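Local structure of hypothetical protein ybgI (Escherichia coli, Escherichia coli O157:H7, 1NMP) at residues G107-L112 against A169-G174; A148-K153 against H215-R220. The protein binds divalent metal ions and probably protects against radiation damage, possibly by helping to degrade radiation-damaged nucleotides. One frame throughout, in Å; residues are numbered along the deposited sequence.

Interaction 1: G107-L112 against A169-G174; sequences GNNAQL and AWCTGG
N109, in the first turn of helix 108-115, reaches across to the chain that runs from W170 to T172. Its CB lies 3.7 Å from W170 NE1, and CG passes between the indole and the backbone of T172. With CG beside the backbone N (chi1 -85°), the amide stands perpendicular to the indole and is carried past it. At the tip OD1 accepts the T172 N-H in its own carbonyl plane, a fairly straight bond with N to OD1 at 2.9 Å. T172 CG2 crowds the same N109 oxygen at 3.1 Å. ND2, the other branch, runs by C171 CA and gives a weak hydrogen bond to the backbone O of L127. The helix thus meets the chain leaving strand 165-170, an inner strand of the six-stranded mixed sheet, on its way toward the metal site. The backbone O of N109 takes a weak bond from W170 NE1, 3.0 Å long and bent, the carbonyl lying obliquely to the ring. L112 CD1 adds an apolar touch on W170 CD1 at 4.0 Å. On the metal side of the contact, N108 CB packs against T172 OG1 at 3.5 Å, the two side chains crossing nearly at right angles. The polar tip of N108 is held by D101 and the backbone N of G222, that of T172 by E219.

Interaction 2: A148-K153 against H215-R220; sequences ARLGRK and HHATER. With MG (magnesium ion), chain G; MG (magnesium ion), chain H.
A short helix, 215-218, holds H215, a metal ligand in relatives, and leads into E219, which binds both magnesium ions; its A217 side rests on the C-terminal end of helix 139-150. L150 and R220 form the centre of the contact. The guanidinium of R220 is turned edge-on to the last carbonyl of that helix: NH2 donates to L150 O at 2.9 Å, almost straight at 171°, on a lone pair in the carbonyl plane and within a few degrees of the guanidinium plane. A bend at chi3 (-60°) folds the R220 chain back, and A217 CA lies over one guanidinium face, toward its rim. A water ties the same region together, donating to L150 O at 2.6 Å and accepting from R220 NH1; its link to G151 O is weak. L150 CD2 packs against the carbonyl oxygen of A217 at 3.4 Å, while CD1 makes an apolar touch on T218 CG2 at 4.2 Å. R152, extended from CG to NE, lays its CD on A217 CB at 4.0 Å, and R152 NH2 hydrogen-bonds to P246 O.

On the far side of the short helix, E219 bridges the two ions, binding one magnesium through OE1 at 2.2 Å and the second through OE2 at 2.5 Å. H63 and D101 share the first of these ions with it. H215, a probable ligand by similarity, has NE2 3.0 Å from the second magnesium and weakly hydrogen-bonded to E219 OE2; its ND1 is held by E194. L150 O, gripped by both the arginine and the water, lies at a helix C-terminus, where the partial negative charge of the helix end would be expected to strengthen its attraction for the guanidinium cation.

In the fold
Interactions 1 and 2 have centres 11 Å apart and meet at the metal site, their segments alternating along the chain. T172 of interaction 1 is the main bridge: its OG1 lies 2.9 Å from E219 OE1 of interaction 2, a probable hydrogen bond to an oxygen that also binds magnesium. One residue on, G173 N approaches T218 OG1 at 3.0 Å, probably a second bond, and T172 CG2 packs on T218 O. N108 adds packing of its OD1 against E219 O. Segment 169-174 is thereby a second shell to the ligands, consistent with its positioning E219.

Interaction 1: G107-L112 against A169-G174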
# COMPACT_ATOMS: atom_id res chain seq x y z
N GLY A 107 -1.76 -44.24 6.59
CA GLY A 107 -1.88 -43.56 5.32
C GLY A 107 -2.33 -42.14 5.41
O GLY A 107 -2.94 -41.76 6.43
N ASN A 108 -2.06 -41.35 4.36
CA ASN A 108 -2.50 -39.97 4.39
C ASN A 108 -4.00 -39.88 4.59
O ASN A 108 -4.44 -38.95 5.24
CB ASN A 108 -2.24 -39.22 3.08
CG ASN A 108 -0.79 -39.21 2.70
OD1 ASN A 108 0.11 -38.76 3.48
ND2 ASN A 108 -0.54 -39.69 1.52
N ASN A 109 -4.78 -40.81 4.03
CA ASN A 109 -6.25 -40.67 4.17
C ASN A 109 -6.69 -40.99 5.62
O ASN A 109 -7.52 -40.26 6.20
CB ASN A 109 -7.04 -41.55 3.15
CG ASN A 109 -7.22 -40.84 1.77
OD1 ASN A 109 -7.01 -39.63 1.66
ND2 ASN A 109 -7.62 -41.60 0.75
N ALA A 110 -6.11 -42.03 6.23
CA ALA A 110 -6.51 -42.30 7.61
C ALA A 110 -5.95 -41.22 8.56
O ALA A 110 -6.65 -40.84 9.52
CB ALA A 110 -6.09 -43.77 8.05
N GLN A 111 -4.74 -40.70 8.34
CA GLN A 111 -4.18 -39.67 9.23
C GLN A 111 -4.94 -38.34 9.04
O GLN A 111 -5.10 -37.61 10.05
CB GLN A 111 -2.68 -39.47 9.00
CG GLN A 111 -1.89 -40.72 9.22
CD GLN A 111 -1.70 -40.96 10.68
OE1 GLN A 111 -1.51 -40.03 11.48
NE2 GLN A 111 -1.73 -42.22 11.06
N LEU A 112 -5.44 -37.97 7.82
CA LEU A 112 -6.26 -36.70 7.72
C LEU A 112 -7.50 -36.97 8.60
O LEU A 112 -7.85 -36.19 9.46
CB LEU A 112 -6.80 -36.40 6.30
CG LEU A 112 -6.95 -35.02 5.59
CD1 LEU A 112 -8.22 -35.02 4.86
CD2 LEU A 112 -6.85 -33.85 6.47
N ALA A 169 -16.59 -37.38 2.83
CA ALA A 169 -15.75 -38.31 2.06
C ALA A 169 -14.49 -37.48 1.81
O ALA A 169 -14.48 -36.27 2.00
CB ALA A 169 -16.42 -38.71 0.69
N TRP A 170 -13.38 -38.10 1.43
CA TRP A 170 -12.19 -37.30 1.23
C TRP A 170 -11.21 -38.13 0.46
O TRP A 170 -11.42 -39.33 0.26
CB TRP A 170 -11.62 -36.82 2.61
CG TRP A 170 -11.14 -37.88 3.63
CD1 TRP A 170 -9.89 -38.49 3.65
CD2 TRP A 170 -11.96 -38.65 4.59
NE1 TRP A 170 -9.92 -39.58 4.51
CE2 TRP A 170 -11.16 -39.71 5.08
CE3 TRP A 170 -13.29 -38.54 5.05
CZ2 TRP A 170 -11.64 -40.66 6.01
CZ3 TRP A 170 -13.78 -39.49 5.99
CH2 TRP A 170 -12.94 -40.55 6.44
N CYS A 171 -10.14 -37.47 0.01
CA CYS A 171 -9.03 -38.12 -0.70
C CYS A 171 -8.02 -37.05 -0.63
O CYS A 171 -8.29 -35.96 -1.12
CB CYS A 171 -9.35 -38.33 -2.16
SG CYS A 171 -7.97 -39.12 -2.97
N THR A 172 -6.87 -37.32 -0.02
CA THR A 172 -5.81 -36.32 0.09
C THR A 172 -5.14 -36.03 -1.26
O THR A 172 -5.18 -36.88 -2.19
CB THR A 172 -4.72 -36.82 0.99
OG1 THR A 172 -4.13 -38.01 0.39
CG2 THR A 172 -5.33 -37.16 2.37
N GLY A 173 -4.53 -34.85 -1.37
CA GLY A 173 -3.84 -34.51 -2.60
C GLY A 173 -4.72 -34.09 -3.75
O GLY A 173 -5.63 -33.24 -3.65
N GLY A 174 -4.45 -34.66 -4.90
CA GLY A 174 -5.21 -34.23 -6.05
C GLY A 174 -6.35 -35.17 -6.28
O GLY A 174 -6.40 -35.81 -7.32

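Interaction 2: A148-K153 against H215-R220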
# COMPACT_ATOMS: atom_id res chain seq x y z
N ALA A 148 -7.37 -24.41 11.06
CA ALA A 148 -6.68 -24.45 12.37
C ALA A 148 -5.92 -25.78 12.40
O ALA A 148 -4.75 -25.80 12.85
CB ALA A 148 -7.69 -24.42 13.56
N ARG A 149 -6.54 -26.88 11.94
CA ARG A 149 -5.80 -28.16 12.02
C ARG A 149 -4.63 -28.34 11.05
O ARG A 149 -3.68 -29.11 11.38
CB ARG A 149 -6.72 -29.40 11.87
CG ARG A 149 -7.96 -29.41 12.73
CD ARG A 149 -7.53 -29.05 14.13
NE ARG A 149 -6.75 -30.14 14.68
CZ ARG A 149 -5.78 -29.97 15.58
NH1 ARG A 149 -5.48 -28.71 16.03
NH2 ARG A 149 -5.09 -31.03 15.99
N LEU A 150 -4.67 -27.64 9.91
CA LEU A 150 -3.64 -27.86 8.86
C LEU A 150 -2.72 -26.70 8.79
O LEU A 150 -1.61 -26.76 8.20
CB LEU A 150 -4.32 -28.13 7.47
CG LEU A 150 -5.05 -29.45 7.16
CD1 LEU A 150 -5.77 -29.38 5.80
CD2 LEU A 150 -4.04 -30.57 7.13
N GLY A 151 -3.18 -25.62 9.38
CA GLY A 151 -2.38 -24.41 9.39
C GLY A 151 -2.44 -23.79 8.01
O GLY A 151 -1.47 -23.19 7.55
N ARG A 152 -3.59 -23.90 7.34
CA ARG A 152 -3.68 -23.34 6.00
C ARG A 152 -5.15 -23.16 5.71
O ARG A 152 -5.98 -24.07 5.99
CB ARG A 152 -3.04 -24.27 4.96
CG ARG A 152 -2.88 -23.71 3.53
CD ARG A 152 -2.78 -24.90 2.58
NE ARG A 152 -2.82 -24.64 1.13
CZ ARG A 152 -3.92 -24.63 0.36
NH1 ARG A 152 -5.14 -24.88 0.90
NH2 ARG A 152 -3.81 -24.38 -0.97
N LYS A 153 -5.46 -21.97 5.22
CA LYS A 153 -6.83 -21.62 4.84
C LYS A 153 -7.24 -22.47 3.60
O LYS A 153 -6.55 -22.48 2.58
CB LYS A 153 -6.84 -20.11 4.49
CG LYS A 153 -8.21 -19.57 4.08
CD LYS A 153 -8.19 -18.04 3.90
CE LYS A 153 -9.63 -17.43 4.16
NZ LYS A 153 -10.79 -18.33 3.77
N HIS A 215 -2.70 -29.60 -1.52
CA HIS A 215 -2.05 -30.87 -1.81
C HIS A 215 -0.97 -31.21 -0.74
O HIS A 215 -1.06 -32.24 -0.04
CB HIS A 215 -1.43 -30.86 -3.23
CG HIS A 215 -1.06 -32.22 -3.74
ND1 HIS A 215 -1.27 -32.61 -5.06
CD2 HIS A 215 -0.53 -33.31 -3.11
CE1 HIS A 215 -0.89 -33.88 -5.21
NE2 HIS A 215 -0.44 -34.33 -4.04
N HIS A 216 0.04 -30.35 -0.59
CA HIS A 216 1.10 -30.60 0.39
C HIS A 216 0.55 -30.71 1.83
O HIS A 216 0.92 -31.64 2.57
CB HIS A 216 2.11 -29.47 0.35
CG HIS A 216 3.18 -29.60 1.39
ND1 HIS A 216 4.41 -30.19 1.14
CD2 HIS A 216 3.21 -29.21 2.70
CE1 HIS A 216 5.14 -30.15 2.23
NE2 HIS A 216 4.45 -29.56 3.19
N ALA A 217 -0.32 -29.76 2.24
CA ALA A 217 -0.89 -29.79 3.59
C ALA A 217 -1.69 -31.06 3.91
O ALA A 217 -1.59 -31.56 5.05
CB ALA A 217 -1.75 -28.52 3.84
N THR A 218 -2.42 -31.64 2.95
CA THR A 218 -3.21 -32.84 3.31
C THR A 218 -2.34 -34.07 3.22
O THR A 218 -2.77 -35.20 3.69
CB THR A 218 -4.43 -33.08 2.40
OG1 THR A 218 -3.98 -33.18 1.05
CG2 THR A 218 -5.42 -31.93 2.49
N GLU A 219 -1.12 -33.89 2.66
CA GLU A 219 -0.21 -35.05 2.53
C GLU A 219 1.04 -35.15 3.41
O GLU A 219 1.97 -35.97 3.14
CB GLU A 219 0.08 -35.28 1.04
CG GLU A 219 -1.20 -35.90 0.45
CD GLU A 219 -1.09 -36.40 -0.97
OE1 GLU A 219 -1.97 -37.24 -1.38
OE2 GLU A 219 -0.14 -35.98 -1.70
N ARG A 220 1.03 -34.39 4.53
CA ARG A 220 2.13 -34.49 5.48
C ARG A 220 1.87 -35.63 6.46
O ARG A 220 2.83 -36.22 6.98
CB ARG A 220 2.28 -33.23 6.31
CG ARG A 220 2.86 -32.08 5.61
CD ARG A 220 2.76 -30.89 6.54
NE ARG A 220 1.36 -30.63 6.85
CZ ARG A 220 0.87 -29.43 7.14
NH1 ARG A 220 1.67 -28.38 7.15
NH2 ARG A 220 -0.43 -29.27 7.34
MG MG G . -0.66 -37.29 -3.79
MG MG H . -1.45 -38.98 -2.57
O HOH W 1 0.11 -25.72 6.53